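Local structure of oligopeptide ABC transporter OppAIV (Borrelia burgdorferi B31, 4GL8) at residues Asn286-Tyr291 with Leu495-Ser500; Thr330-Pro335 with Ile484-Asp489; Lys375-Asp380 with Ile422-Trp427. The protein probably binds oligopeptides outside the cytoplasmic membrane and hands them to an ABC transporter for uptake, and holds a bound peptide in this crystal. All coordinates share one frame; numbering follows the deposited sequence.

Contact 1. Residues Asn286-Tyr291 with Leu495-Ser500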
loop_
_atom_site.group_PDB
_atom_site.type_symbol
_atom_site.label_atom_id
_atom_site.label_comp_id
_atom_site.label_asym_id
_atom_site.label_seq_id
_atom_site.Cartn_x
_atom_site.Cartn_y
_atom_site.Cartn_z
ATOM N N ASN A 286 7.981 2.147 5.511
ATOM C CA ASN A 286 8.350 1.647 4.198
ATOM C C ASN A 286 7.379 2.136 3.147
ATOM O O ASN A 286 6.662 1.359 2.497
ATOM C CB ASN A 286 8.394 0.134 4.205
ATOM C CG ASN A 286 9.667 -0.404 4.833
ATOM O OD1 ASN A 286 10.669 0.302 4.947
ATOM N ND2 ASN A 286 9.630 -1.661 5.246
ATOM N N SER A 287 7.393 3.429 2.928
ATOM C CA SER A 287 6.403 4.045 2.085
ATOM C C SER A 287 7.047 5.262 1.435
ATOM O O SER A 287 7.896 5.891 2.048
ATOM C CB SER A 287 5.212 4.407 2.966
ATOM O OG SER A 287 4.067 4.547 2.196
ATOM N N THR A 288 6.699 5.546 0.182
ATOM C CA THR A 288 7.302 6.619 -0.573
ATOM C C THR A 288 6.267 7.620 -1.052
ATOM O O THR A 288 5.095 7.298 -1.241
ATOM C CB THR A 288 8.074 6.116 -1.832
ATOM O OG1 THR A 288 7.198 5.469 -2.760
ATOM C CG2 THR A 288 9.230 5.160 -1.450
ATOM N N SER A 289 6.748 8.835 -1.296
ATOM C CA SER A 289 5.985 9.877 -1.986
ATOM C C SER A 289 6.663 10.173 -3.335
ATOM O O SER A 289 7.874 10.397 -3.408
ATOM C CB SER A 289 5.898 11.139 -1.124
ATOM O OG SER A 289 5.508 12.284 -1.899
ATOM N N PHE A 290 5.890 10.080 -4.407
ATOM C CA PHE A 290 6.344 10.488 -5.733
ATOM C C PHE A 290 5.158 11.030 -6.537
ATOM O O PHE A 290 4.035 10.781 -6.190
ATOM C CB PHE A 290 7.085 9.365 -6.470
ATOM C CG PHE A 290 6.265 8.108 -6.743
ATOM C CD1 PHE A 290 5.458 8.019 -7.856
ATOM C CD2 PHE A 290 6.369 7.005 -5.908
ATOM C CE1 PHE A 290 4.729 6.860 -8.128
ATOM C CE2 PHE A 290 5.664 5.834 -6.165
ATOM C CZ PHE A 290 4.820 5.765 -7.283
ATOM N N TYR A 291 5.429 11.819 -7.575
ATOM C CA TYR A 291 4.369 12.276 -8.482
ATOM C C TYR A 291 4.466 11.477 -9.771
ATOM O O TYR A 291 5.520 11.463 -10.400
ATOM C CB TYR A 291 4.514 13.795 -8.741
ATOM C CG TYR A 291 3.769 14.672 -7.748
ATOM C CD1 TYR A 291 3.633 14.318 -6.418
ATOM C CD2 TYR A 291 3.184 15.864 -8.163
ATOM C CE1 TYR A 291 2.905 15.118 -5.533
ATOM C CE2 TYR A 291 2.490 16.673 -7.289
ATOM C CZ TYR A 291 2.342 16.295 -5.973
ATOM O OH TYR A 291 1.627 17.134 -5.140
ATOM N N LEU A 495 10.156 11.870 -4.566
ATOM C CA LEU A 495 10.245 12.964 -3.618
ATOM C C LEU A 495 10.825 12.619 -2.250
ATOM O O LEU A 495 11.740 13.283 -1.777
ATOM C CB LEU A 495 8.852 13.577 -3.424
ATOM C CG LEU A 495 8.289 14.314 -4.647
ATOM C CD1 LEU A 495 6.834 14.664 -4.438
ATOM C CD2 LEU A 495 9.071 15.567 -4.921
ATOM N N ASN A 496 10.263 11.631 -1.572
ATOM C CA ASN A 496 10.809 11.276 -0.272
ATOM C C ASN A 496 10.373 9.906 0.178
ATOM O O ASN A 496 9.521 9.266 -0.450
ATOM C CB ASN A 496 10.441 12.315 0.789
ATOM C CG ASN A 496 8.952 12.540 0.880
ATOM O OD1 ASN A 496 8.207 11.661 1.301
ATOM N ND2 ASN A 496 8.509 13.730 0.472
ATOM N N ILE A 497 11.030 9.449 1.234
ATOM C CA ILE A 497 10.647 8.262 1.947
ATOM C C ILE A 497 9.852 8.761 3.129
ATOM O O ILE A 497 10.359 9.529 3.955
ATOM C CB ILE A 497 11.860 7.493 2.489
ATOM C CG1 ILE A 497 12.894 7.230 1.380
ATOM C CG2 ILE A 497 11.373 6.238 3.214
ATOM C CD1 ILE A 497 12.415 6.365 0.217
ATOM N N THR A 498 8.627 8.288 3.245
ATOM C CA THR A 498 7.622 8.897 4.136
ATOM C C THR A 498 7.862 8.599 5.617
ATOM O O THR A 498 8.361 7.541 5.955
ATOM C CB THR A 498 6.225 8.370 3.730
ATOM O OG1 THR A 498 5.815 9.024 2.522
ATOM C CG2 THR A 498 5.194 8.577 4.836
ATOM N N SER A 499 7.496 9.549 6.476
ATOM C CA SER A 499 7.324 9.322 7.915
ATOM C C SER A 499 5.904 9.680 8.290
ATOM O O SER A 499 5.476 10.779 8.008
ATOM C CB SER A 499 8.267 10.209 8.729
ATOM O OG SER A 499 9.618 9.818 8.504
ATOM N N SER A 500 5.173 8.781 8.934
ATOM C CA SER A 500 3.788 9.066 9.279
ATOM C C SER A 500 3.636 9.543 10.717
ATOM O O SER A 500 4.401 9.180 11.587
ATOM C CB SER A 500 2.945 7.824 9.072
ATOM O OG SER A 500 2.596 7.691 7.704
HETATM O O HOH W 1 3.333 7.477 2.021
HETATM O O HOH W 2 5.818 14.390 -0.215
#

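Contact 2. Residues Thr330-Pro335 with Ile484-Asp489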
loop_
_atom_site.group_PDB
_atom_site.type_symbol
_atom_site.label_atom_id
_atom_site.label_comp_id
_atom_site.label_asym_id
_atom_site.label_seq_id
_atom_site.Cartn_x
_atom_site.Cartn_y
_atom_site.Cartn_z
ATOM N N THR A 330 14.585 12.418 -1.053
ATOM C CA THR A 330 15.301 11.408 -1.850
ATOM C C THR A 330 14.990 11.454 -3.361
ATOM O O THR A 330 13.935 11.904 -3.786
ATOM C CB THR A 330 15.064 9.957 -1.332
ATOM O OG1 THR A 330 16.089 9.096 -1.814
ATOM C CG2 THR A 330 13.739 9.396 -1.819
ATOM N N ARG A 331 15.945 10.979 -4.153
ATOM C CA ARG A 331 15.750 10.716 -5.559
ATOM C C ARG A 331 15.455 9.229 -5.774
ATOM O O ARG A 331 15.152 8.808 -6.899
ATOM C CB ARG A 331 16.991 11.118 -6.320
ATOM C CG ARG A 331 17.185 12.621 -6.405
ATOM C CD ARG A 331 16.494 13.168 -7.636
ATOM N NE ARG A 331 16.930 12.459 -8.832
ATOM C CZ ARG A 331 18.120 12.628 -9.421
ATOM N NH1 ARG A 331 18.989 13.511 -8.971
ATOM N NH2 ARG A 331 18.425 11.908 -10.490
ATOM N N ARG A 332 15.541 8.451 -4.686
ATOM C CA ARG A 332 15.313 7.009 -4.718
ATOM C C ARG A 332 13.858 6.637 -4.897
ATOM O O ARG A 332 12.947 7.373 -4.495
ATOM C CB ARG A 332 15.827 6.314 -3.436
ATOM C CG ARG A 332 17.356 6.324 -3.234
ATOM C CD ARG A 332 18.069 5.124 -3.845
ATOM N NE ARG A 332 17.478 3.898 -3.334
ATOM C CZ ARG A 332 17.789 3.296 -2.186
ATOM N NH1 ARG A 332 18.772 3.729 -1.410
ATOM N NH2 ARG A 332 17.128 2.205 -1.828
ATOM N N ALA A 333 13.665 5.458 -5.487
ATOM C CA ALA A 333 12.341 4.864 -5.698
ATOM C C ALA A 333 11.950 3.842 -4.621
ATOM O O ALA A 333 10.799 3.436 -4.530
ATOM C CB ALA A 333 12.323 4.197 -7.066
ATOM N N THR A 334 12.919 3.359 -3.851
ATOM C CA THR A 334 12.641 2.369 -2.810
ATOM C C THR A 334 13.202 2.844 -1.473
ATOM O O THR A 334 14.175 3.572 -1.439
ATOM C CB THR A 334 13.304 1.014 -3.108
ATOM O OG1 THR A 334 14.702 1.127 -2.884
ATOM C CG2 THR A 334 13.082 0.569 -4.569
ATOM N N PRO A 335 12.590 2.409 -0.367
ATOM C CA PRO A 335 13.270 2.554 0.899
ATOM C C PRO A 335 14.486 1.622 0.920
ATOM O O PRO A 335 14.633 0.788 0.014
ATOM C CB PRO A 335 12.244 2.092 1.922
ATOM C CG PRO A 335 10.947 1.994 1.201
ATOM C CD PRO A 335 11.275 1.765 -0.229
ATOM N N ILE A 484 17.886 3.011 -13.645
ATOM C CA ILE A 484 17.214 3.379 -14.890
ATOM C C ILE A 484 16.036 4.311 -14.617
ATOM O O ILE A 484 15.886 5.322 -15.289
ATOM C CB ILE A 484 16.722 2.138 -15.681
ATOM C CG1 ILE A 484 17.897 1.326 -16.228
ATOM C CG2 ILE A 484 15.812 2.534 -16.825
ATOM C CD1 ILE A 484 17.463 -0.019 -16.738
ATOM N N ILE A 485 15.185 3.974 -13.660
ATOM C CA ILE A 485 14.062 4.872 -13.323
ATOM C C ILE A 485 14.464 6.148 -12.561
ATOM O O ILE A 485 13.920 7.202 -12.844
ATOM C CB ILE A 485 12.900 4.147 -12.625
ATOM C CG1 ILE A 485 13.313 3.586 -11.272
ATOM C CG2 ILE A 485 12.363 3.066 -13.571
ATOM C CD1 ILE A 485 12.256 2.703 -10.636
ATOM N N ILE A 486 15.418 6.071 -11.634
ATOM C CA ILE A 486 15.819 7.279 -10.873
ATOM C C ILE A 486 16.875 8.209 -11.487
ATOM O O ILE A 486 16.875 9.378 -11.126
ATOM C CB ILE A 486 16.166 6.983 -9.370
ATOM C CG1 ILE A 486 17.533 6.336 -9.185
ATOM C CG2 ILE A 486 15.103 6.093 -8.734
ATOM C CD1 ILE A 486 17.851 6.068 -7.722
ATOM N N GLU A 487 17.768 7.720 -12.361
ATOM C CA GLU A 487 18.799 8.578 -13.032
ATOM C C GLU A 487 18.655 8.744 -14.542
ATOM O O GLU A 487 19.342 9.581 -15.109
ATOM C CB GLU A 487 20.238 8.048 -12.888
ATOM C CG GLU A 487 20.612 7.322 -11.608
ATOM C CD GLU A 487 22.135 7.007 -11.521
ATOM O OE1 GLU A 487 22.506 6.130 -10.719
ATOM O OE2 GLU A 487 22.974 7.626 -12.229
ATOM N N ARG A 488 17.856 7.921 -15.206
ATOM C CA ARG A 488 17.818 7.932 -16.670
ATOM C C ARG A 488 16.446 8.259 -17.228
ATOM O O ARG A 488 16.313 9.221 -17.947
ATOM C CB ARG A 488 18.305 6.592 -17.249
ATOM C CG ARG A 488 18.468 6.601 -18.766
ATOM C CD ARG A 488 19.239 5.386 -19.289
ATOM N NE ARG A 488 18.367 4.260 -19.631
ATOM C CZ ARG A 488 18.740 2.969 -19.633
ATOM N NH1 ARG A 488 17.849 2.030 -19.961
ATOM N NH2 ARG A 488 19.988 2.596 -19.300
ATOM N N ASP A 489 15.433 7.448 -16.929
ATOM C CA ASP A 489 14.119 7.617 -17.551
ATOM C C ASP A 489 13.190 8.589 -16.812
ATOM O O ASP A 489 12.325 9.160 -17.449
ATOM C CB ASP A 489 13.410 6.271 -17.752
ATOM C CG ASP A 489 13.998 5.444 -18.908
ATOM O OD1 ASP A 489 14.955 5.903 -19.565
ATOM O OD2 ASP A 489 13.493 4.317 -19.144
HETATM O O HOH W 3 14.861 10.332 -9.238
#

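Contact 3. Residues Lys375-Asp380 with Ile422-Trp427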
loop_
_atom_site.group_PDB
_atom_site.type_symbol
_atom_site.label_atom_id
_atom_site.label_comp_id
_atom_site.label_asym_id
_atom_site.label_seq_id
_atom_site.Cartn_x
_atom_site.Cartn_y
_atom_site.Cartn_z
ATOM N N LYS A 375 -3.415 16.311 -10.193
ATOM C CA LYS A 375 -4.448 15.710 -9.341
ATOM C C LYS A 375 -3.857 15.232 -8.028
ATOM O O LYS A 375 -2.697 14.800 -7.961
ATOM C CB LYS A 375 -5.145 14.540 -10.043
ATOM C CG LYS A 375 -6.217 14.955 -11.053
ATOM C CD LYS A 375 -6.933 13.750 -11.653
ATOM C CE LYS A 375 -7.985 14.148 -12.666
ATOM N NZ LYS A 375 -8.817 13.000 -13.107
ATOM N N TYR A 376 -4.656 15.302 -6.980
ATOM C CA TYR A 376 -4.259 14.731 -5.675
ATOM C C TYR A 376 -5.507 14.288 -4.905
ATOM O O TYR A 376 -6.638 14.724 -5.210
ATOM C CB TYR A 376 -3.436 15.719 -4.870
ATOM C CG TYR A 376 -4.199 16.926 -4.480
ATOM C CD1 TYR A 376 -4.319 18.020 -5.346
ATOM C CD2 TYR A 376 -4.832 16.989 -3.247
ATOM C CE1 TYR A 376 -5.062 19.147 -4.977
ATOM C CE2 TYR A 376 -5.564 18.092 -2.872
ATOM C CZ TYR A 376 -5.672 19.167 -3.732
ATOM O OH TYR A 376 -6.425 20.237 -3.317
ATOM N N ASN A 377 -5.323 13.411 -3.916
ATOM C CA ASN A 377 -6.476 12.932 -3.153
ATOM C C ASN A 377 -6.859 13.978 -2.105
ATOM O O ASN A 377 -5.986 14.568 -1.490
ATOM C CB ASN A 377 -6.170 11.600 -2.499
ATOM C CG ASN A 377 -4.911 11.638 -1.688
ATOM O OD1 ASN A 377 -3.856 11.951 -2.216
ATOM N ND2 ASN A 377 -5.013 11.346 -0.404
ATOM N N THR A 378 -8.153 14.222 -1.928
ATOM C CA THR A 378 -8.621 15.210 -0.959
ATOM C C THR A 378 -7.930 14.892 0.362
ATOM O O THR A 378 -8.026 13.766 0.891
ATOM C CB THR A 378 -10.147 15.131 -0.768
ATOM O OG1 THR A 378 -10.789 15.079 -2.043
ATOM C CG2 THR A 378 -10.706 16.343 0.069
ATOM N N SER A 379 -7.220 15.872 0.878
ATOM C CA SER A 379 -6.428 15.713 2.081
ATOM C C SER A 379 -5.752 17.039 2.294
ATOM O O SER A 379 -5.204 17.603 1.349
ATOM C CB SER A 379 -5.334 14.650 1.906
ATOM O OG SER A 379 -4.182 14.953 2.685
ATOM N N ASP A 380 -5.787 17.522 3.518
ATOM C CA ASP A 380 -5.092 18.767 3.891
ATOM C C ASP A 380 -3.585 18.699 3.680
ATOM O O ASP A 380 -2.971 19.638 3.179
ATOM C CB ASP A 380 -5.381 19.078 5.350
ATOM C CG ASP A 380 -6.823 19.463 5.578
ATOM O OD1 ASP A 380 -7.441 19.959 4.614
ATOM O OD2 ASP A 380 -7.318 19.307 6.711
ATOM N N ILE A 422 -0.623 14.857 -14.474
ATOM C CA ILE A 422 0.278 14.646 -13.330
ATOM C C ILE A 422 -0.613 14.275 -12.118
ATOM O O ILE A 422 -1.692 14.841 -11.927
ATOM C CB ILE A 422 1.104 15.917 -13.036
ATOM C CG1 ILE A 422 1.959 16.273 -14.253
ATOM C CG2 ILE A 422 1.988 15.750 -11.813
ATOM C CD1 ILE A 422 2.730 17.558 -14.098
ATOM N N ILE A 423 -0.194 13.320 -11.317
ATOM C CA ILE A 423 -0.986 12.968 -10.154
ATOM C C ILE A 423 -0.094 12.626 -8.973
ATOM O O ILE A 423 0.843 11.809 -9.093
ATOM C CB ILE A 423 -1.950 11.808 -10.482
ATOM C CG1 ILE A 423 -3.001 11.626 -9.399
ATOM C CG2 ILE A 423 -1.191 10.491 -10.727
ATOM C CD1 ILE A 423 -4.184 10.813 -9.881
ATOM N N ARG A 424 -0.379 13.267 -7.827
ATOM C CA ARG A 424 0.275 12.888 -6.586
ATOM C C ARG A 424 0.130 11.402 -6.370
ATOM O O ARG A 424 -0.937 10.837 -6.542
ATOM C CB ARG A 424 -0.299 13.657 -5.384
ATOM C CG ARG A 424 0.237 13.168 -4.058
ATOM C CD ARG A 424 -0.671 12.174 -3.368
ATOM N NE ARG A 424 0.131 11.223 -2.626
ATOM C CZ ARG A 424 -0.356 10.249 -1.856
ATOM N NH1 ARG A 424 -1.673 10.068 -1.699
ATOM N NH2 ARG A 424 0.494 9.431 -1.251
ATOM N N SER A 425 1.205 10.767 -5.957
ATOM C CA SER A 425 1.228 9.322 -5.971
ATOM C C SER A 425 2.133 8.834 -4.849
ATOM O O SER A 425 2.336 9.538 -3.872
ATOM C CB SER A 425 1.674 8.888 -7.383
ATOM O OG SER A 425 1.595 7.512 -7.577
ATOM N N GLY A 426 2.730 7.662 -5.006
ATOM C CA GLY A 426 3.465 7.033 -3.928
ATOM C C GLY A 426 2.921 5.646 -3.655
ATOM O O GLY A 426 1.879 5.255 -4.198
ATOM N N TRP A 427 3.620 4.929 -2.779
ATOM C CA TRP A 427 3.414 3.522 -2.638
ATOM C C TRP A 427 3.812 3.135 -1.258
ATOM O O TRP A 427 4.824 3.564 -0.761
ATOM C CB TRP A 427 4.281 2.773 -3.634
ATOM C CG TRP A 427 3.971 1.329 -3.785
ATOM C CD1 TRP A 427 4.777 0.274 -3.438
ATOM C CD2 TRP A 427 2.785 0.759 -4.349
ATOM N NE1 TRP A 427 4.163 -0.911 -3.746
ATOM C CE2 TRP A 427 2.942 -0.640 -4.321
ATOM C CE3 TRP A 427 1.621 1.300 -4.899
ATOM C CZ2 TRP A 427 1.968 -1.517 -4.826
ATOM C CZ3 TRP A 427 0.637 0.435 -5.381
ATOM C CH2 TRP A 427 0.818 -0.954 -5.343
#

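Contact 1. Residues Asn286-Tyr291 with Leu495-Ser500
Ser-289 meets both Leu-495 and Asn-496 across two strands that run antiparallel with a strong twist, their axes 4.4 Å apart. The side chain of Ser-289 has OG trans to the backbone N (chi1 163°), which carries the hydroxyl over Leu-495, 3.7 Å from the methyl Leu-495 CD1. That methyl also touches the ring of Tyr-291 obliquely, with Tyr-291 CD1 3.8 Å from Leu-495 CD1. Asn-496 holds CG between its own backbone N and carbonyl carbon (chi1 55°), folding the amide back over the neighbouring strand until OD1 lies 3.4 Å from Ser-289 CB. A water then joins the two polar ends, accepting from Asn-496 ND2 and hydrogen-bonding to Ser-289 OG. Leu-495 and Asn-496 together face the single Ser-289, a classic beta bulge: Ser-289 O accepts from Leu-495 N at 3.0 Å and from Asn-496 N at a longer 3.3 Å, while Ser-289 N returns a nearly straight bond to Asn-496 O (174°). Beyond the bulge, Thr-498 N donates to Ser-287 O at 2.8 Å. The side chains of Ser-287 and Thr-498 meet through their CB atoms, and a second water spans Ser-287 OG and Thr-498 OG1. On the other face of the sheet Thr-288 and Ile-497 form a non-hydrogen-bonded pair, Thr-288 CG2 packing 3.8 Å from Ile-497 CD1 as the two side chains cross. Helix 380-397 packs against Tyr-291 and Leu-495 through Ile-389, and helix 315-323 against Asn-496. Ser-287 also packs on a side chain of the bound peptide.

Contact 2. Residues Thr330-Pro335 with Ile484-Asp489
Bends at chi2 and chi3 (-90° and -54°) fold the side chain of Arg-331 round so that its guanidinium meets the backbone of Ile-486 near the end of helix 471-489. Ile-486 in turn keeps CG1 between its backbone N and carbonyl carbon (chi1 76°), which leaves CG2 beside the backbone N and facing the 330-335 loop. Arg-331 NH2 donates to Ile-486 O at 3.0 Å, the oxygen lying close to the guanidinium plane. A water sits at the edge of the same guanidinium, accepting from Arg-331 NE and donating to both Arg-331 O and Ile-486 O. The carbonyl of Ile-486 is thus gripped by an arginine N-H and by the water, while Arg-331 NH1 turns to Ser-347 O. Beside this polar patch the contact is apolar: Ile-486 CG2 reaches 3.8 Å from Ala-333 CB, and Ile-485 CD1 comes to 3.9 Å from the same methyl. Arg-332 runs alongside Ile-486, pointing the same way, with Arg-332 CD 4.0 Å from Ile-486 CD1. Arg-332 NH2 donates to Thr-334 OG1 at 2.9 Å, and the same guanidinium forms salt bridges with Asp-336 in the loop and, through NE, with Glu-482 of helix 471-489. An ST turn, in which Thr-330 OG1 accepts from Arg-332 N, shapes the start of the loop. In the helix, a wider pi-type turn lets Asp-489 N reach Ile-484 O. Strand 492-504 packs on both segments through Phe-494, which touches Ala-333 and Ile-486, while Leu-438 of helix 435-438 and Tyr-458 of helix 456-466 pack on Ile-485.

Contact 3. Residues Lys375-Asp380 with Ile422-Trp427
Parallel strands 372-377 and 422-428 help form the peptide-binding site: Asn-377, the last residue of the first strand, and Arg-424, near the start of the second, both hydrogen-bond the backbone of the bound peptide, through ND2 and NH1 respectively. The strands pair just before these residues: Lys-375 N donates to Ile-422 O at 2.9 Å and Lys-375 O receives Arg-424 N at 2.8 Å, so Lys-375 brackets Ile-423 in a parallel bridge. On that face Lys-375 CB lies 3.7 Å from Ile-423 CG1, while the extended lysine chain carries NZ off to Glu-406. Tyr-376 and Arg-424 meet only at their roots, CB to CB at 3.8 Å, because the tyrosine ring leads away to helix 380-397. Arg-424 leaves its strand with CG opposite the backbone N (chi1 173°), then bends at chi2 and chi3 to reach Asn-377. Helix 408-417 touches Asn-377 and Ile-423 through Tyr-411. The amide and guanidinium planes stand 41° apart: Arg-424 NH1 donates a hydrogen bond to Asn-377 OD1 at 2.9 Å, the oxygen close to the guanidinium plane, yet the nitrogen approaches from above the amide carbonyl plane.

In the fold
Contacts 1 and 3 share a layer of strands, since 287-293 pairs with 422-428 as well as with 492-504. Their centres are 12 Å apart, and Trp-427 O accepts a probable hydrogen bond from Thr-288 N at 2.9 Å. Contact 2 lies on another flank of contact 1, its centre 13 Å away, where Thr-330 N and Leu-495 O are 3.1 Å apart in a probable hydrogen bond; helix 471-489 leads on into strand 492-504. Contacts 2 and 3 do not touch, their nearest atoms being about 7 Å apart. The bound peptide is reached by four residues of contact 3 and, in contact 1, by Ser-287.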